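Local coordinates for chitin binding protein (PDB 6IF7) that is an insecticidal, chitin-binding fern protein that probably acts as a copper-dependent lytic polysaccharide monooxygenase of family AA10, at residues Phe39-Glu44 against Arg68-Gly73. Numbering follows the deposited sequence.
Sequences FYDWNE and RFKYRG. Unlike the reference sequence in segment 68-73: Y71 (reference Phe).
The carbonyl oxygen of D41 is gripped from opposite faces of its plane by two donors, the hydroxyl of Y71 (OH to D41 O 2.6 Å) and the backbone N of E44, which closes the type I beta turn D41-E44. This turn follows helix 36-40 in the AA10 lytic polysaccharide monooxygenase domain, and the tyrosine ties it to the 3-10 segment of 69-73, in the long loop between helix 54-57 and strand 84-86. The hydroxyl meets D41 O at a C=O...donor angle of 140°, with that oxygen near the plane of the phenol ring and at its edge. Y71 OH lies 3.0 Å from E44 O as well, close to the carbonyls of both the first and the last residue of the turn.

A salt bridge runs beside this bond. K70 reaches over in a fully extended chain, its CG anti to the backbone N (chi1 172°), and brings NZ to 2.8 Å from D41 OD2. The ammonium meets this oxygen on its anti side, close to the carboxylate plane, and the two side chains cross at about a right angle. K70 CG lies over one face of the Y71 ring, offset toward its rim.

E44 divides its carboxylate: OE2 is hydrogen-bonded to H1 NE2, a copper-binding residue, while OE1 accepts from a water. The copper ion lies about 7 Å from the E44 side chain, measured to its nearest atom. R68 NH1 is hydrogen-bonded to the backbone O of N46. That same water completes the junction: it also donates to E44 O and accepts from K70 NZ at 2.9 Å and, in the guanidinium plane, from R68 NH2 at 3.0 Å.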
loop_
_atom_site.group_PDB
_atom_site.type_symbol
_atom_site.label_atom_id
_atom_site.label_comp_id
_atom_site.label_asym_id
_atom_site.label_seq_id
_atom_site.Cartn_x
_atom_site.Cartn_y
_atom_site.Cartn_z
ATOM N N PHE A 39 -3.086 9.318 10.673
ATOM C CA PHE A 39 -3.743 9.507 9.374
ATOM C C PHE A 39 -3.531 10.864 8.732
ATOM O O PHE A 39 -3.534 10.965 7.510
ATOM C CB PHE A 39 -5.222 9.143 9.455
ATOM C CG PHE A 39 -5.434 7.686 9.721
ATOM C CD1 PHE A 39 -5.463 6.768 8.672
ATOM C CD2 PHE A 39 -5.497 7.207 11.032
ATOM C CE1 PHE A 39 -5.595 5.413 8.934
ATOM C CE2 PHE A 39 -5.623 5.851 11.296
ATOM C CZ PHE A 39 -5.677 4.952 10.252
ATOM N N TYR A 40 -3.314 11.899 9.535
ATOM C CA TYR A 40 -2.786 13.136 8.994
ATOM C C TYR A 40 -1.338 12.948 8.541
ATOM O O TYR A 40 -0.895 13.676 7.680
ATOM C CB TYR A 40 -2.897 14.283 9.996
ATOM C CG TYR A 40 -4.324 14.642 10.334
ATOM C CD1 TYR A 40 -5.184 15.120 9.353
ATOM C CD2 TYR A 40 -4.815 14.487 11.628
ATOM C CE1 TYR A 40 -6.493 15.466 9.654
ATOM C CE2 TYR A 40 -6.114 14.832 11.944
ATOM C CZ TYR A 40 -6.946 15.320 10.946
ATOM O OH TYR A 40 -8.248 15.615 11.234
ATOM N N ASP A 41 -0.621 11.975 9.117
ATOM C CA ASP A 41 0.703 11.548 8.632
ATOM C C ASP A 41 0.630 10.345 7.676
ATOM O O ASP A 41 1.485 9.434 7.734
ATOM C CB ASP A 41 1.618 11.182 9.813
ATOM C CG ASP A 41 1.715 12.279 10.862
ATOM O OD1 ASP A 41 1.364 13.436 10.559
ATOM O OD2 ASP A 41 2.132 11.963 11.989
ATOM N N TRP A 42 -0.359 10.354 6.770
ATOM C CA TRP A 42 -0.581 9.235 5.819
ATOM C C TRP A 42 0.611 9.024 4.876
ATOM O O TRP A 42 0.815 7.918 4.328
ATOM C CB TRP A 42 -1.876 9.430 4.998
ATOM C CG TRP A 42 -1.856 10.676 4.182
ATOM C CD1 TRP A 42 -2.313 11.897 4.557
ATOM C CD2 TRP A 42 -1.296 10.839 2.880
ATOM N NE1 TRP A 42 -2.102 12.818 3.554
ATOM C CE2 TRP A 42 -1.471 12.192 2.514
ATOM C CE3 TRP A 42 -0.685 9.972 1.972
ATOM C CZ2 TRP A 42 -1.050 12.694 1.287
ATOM C CZ3 TRP A 42 -0.281 10.477 0.729
ATOM C CH2 TRP A 42 -0.461 11.814 0.406
ATOM N N ASN A 43 1.394 10.082 4.693
ATOM C CA ASN A 43 2.518 10.063 3.760
ATOM C C ASN A 43 3.832 9.543 4.344
ATOM O O ASN A 43 4.870 9.582 3.670
ATOM C CB ASN A 43 2.714 11.472 3.162
ATOM C CG ASN A 43 3.070 12.521 4.212
ATOM O OD1 ASN A 43 3.003 12.273 5.412
ATOM N ND2 ASN A 43 3.438 13.706 3.750
ATOM N N GLU A 44 3.792 9.062 5.585
ATOM C CA GLU A 44 4.997 8.693 6.288
ATOM C C GLU A 44 4.857 7.324 6.959
ATOM O O GLU A 44 5.233 7.146 8.120
ATOM C CB GLU A 44 5.386 9.802 7.294
ATOM C CG GLU A 44 6.853 9.756 7.680
ATOM C CD GLU A 44 7.249 10.830 8.667
ATOM O OE1 GLU A 44 6.850 10.743 9.832
ATOM O OE2 GLU A 44 7.978 11.748 8.272
ATOM N N ARG A 68 5.350 -0.540 12.329
ATOM C CA ARG A 68 5.275 0.687 13.103
ATOM C C ARG A 68 3.974 0.660 13.884
ATOM O O ARG A 68 2.909 0.657 13.299
ATOM C CB ARG A 68 5.303 1.907 12.190
ATOM C CG ARG A 68 6.531 2.032 11.286
ATOM C CD ARG A 68 7.709 2.763 11.933
ATOM N NE ARG A 68 7.271 4.045 12.461
ATOM C CZ ARG A 68 7.006 5.144 11.741
ATOM N NH1 ARG A 68 7.155 5.184 10.418
ATOM N NH2 ARG A 68 6.579 6.234 12.373
ATOM N N PHE A 69 4.068 0.602 15.210
ATOM C CA PHE A 69 2.890 0.608 16.101
ATOM C C PHE A 69 1.942 1.769 15.826
ATOM O O PHE A 69 0.727 1.619 15.876
ATOM C CB PHE A 69 3.350 0.690 17.561
ATOM C CG PHE A 69 2.298 0.322 18.545
ATOM C CD1 PHE A 69 1.959 -1.003 18.734
ATOM C CD2 PHE A 69 1.662 1.289 19.286
ATOM C CE1 PHE A 69 1.000 -1.355 19.654
ATOM C CE2 PHE A 69 0.691 0.946 20.206
ATOM C CZ PHE A 69 0.352 -0.376 20.385
ATOM N N LYS A 70 2.520 2.935 15.556
ATOM C CA LYS A 70 1.777 4.117 15.118
ATOM C C LYS A 70 0.716 3.822 14.035
ATOM O O LYS A 70 -0.400 4.323 14.111
ATOM C CB LYS A 70 2.768 5.162 14.601
ATOM C CG LYS A 70 2.152 6.382 13.941
ATOM C CD LYS A 70 3.216 7.383 13.550
ATOM C CE LYS A 70 2.575 8.648 13.017
ATOM N NZ LYS A 70 3.587 9.603 12.467
ATOM N N TYR A 71 1.058 2.995 13.060
ATOM C CA TYR A 71 0.142 2.679 11.961
ATOM C C TYR A 71 -0.586 1.339 12.101
ATOM O O TYR A 71 -1.094 0.789 11.104
ATOM C CB TYR A 71 0.906 2.756 10.631
ATOM C CG TYR A 71 1.400 4.148 10.332
ATOM C CD1 TYR A 71 0.522 5.141 9.894
ATOM C CD2 TYR A 71 2.748 4.487 10.496
ATOM C CE1 TYR A 71 0.978 6.433 9.618
ATOM C CE2 TYR A 71 3.208 5.765 10.231
ATOM C CZ TYR A 71 2.318 6.745 9.802
ATOM O OH TYR A 71 2.791 8.029 9.526
ATOM N N ARG A 72 -0.680 0.833 13.334
ATOM C CA ARG A 72 -1.320 -0.472 13.633
ATOM C C ARG A 72 -2.789 -0.646 13.149
ATOM O O ARG A 72 -3.221 -1.755 12.809
ATOM C CB ARG A 72 -1.251 -0.756 15.138
ATOM C CG ARG A 72 -2.081 0.207 16.003
ATOM C CD ARG A 72 -1.696 0.020 17.466
ATOM N NE ARG A 72 -2.255 0.963 18.436
ATOM C CZ ARG A 72 -1.878 2.236 18.607
ATOM N NH1 ARG A 72 -0.980 2.808 17.799
ATOM N NH2 ARG A 72 -2.435 2.953 19.590
ATOM N N GLY A 73 -3.553 0.433 13.131
ATOM C CA GLY A 73 -4.868 0.423 12.465
ATOM C C GLY A 73 -4.901 -0.055 11.008
ATOM O O GLY A 73 -5.906 -0.591 10.554
HETATM O O HOH W 1 5.461 8.393 10.537
#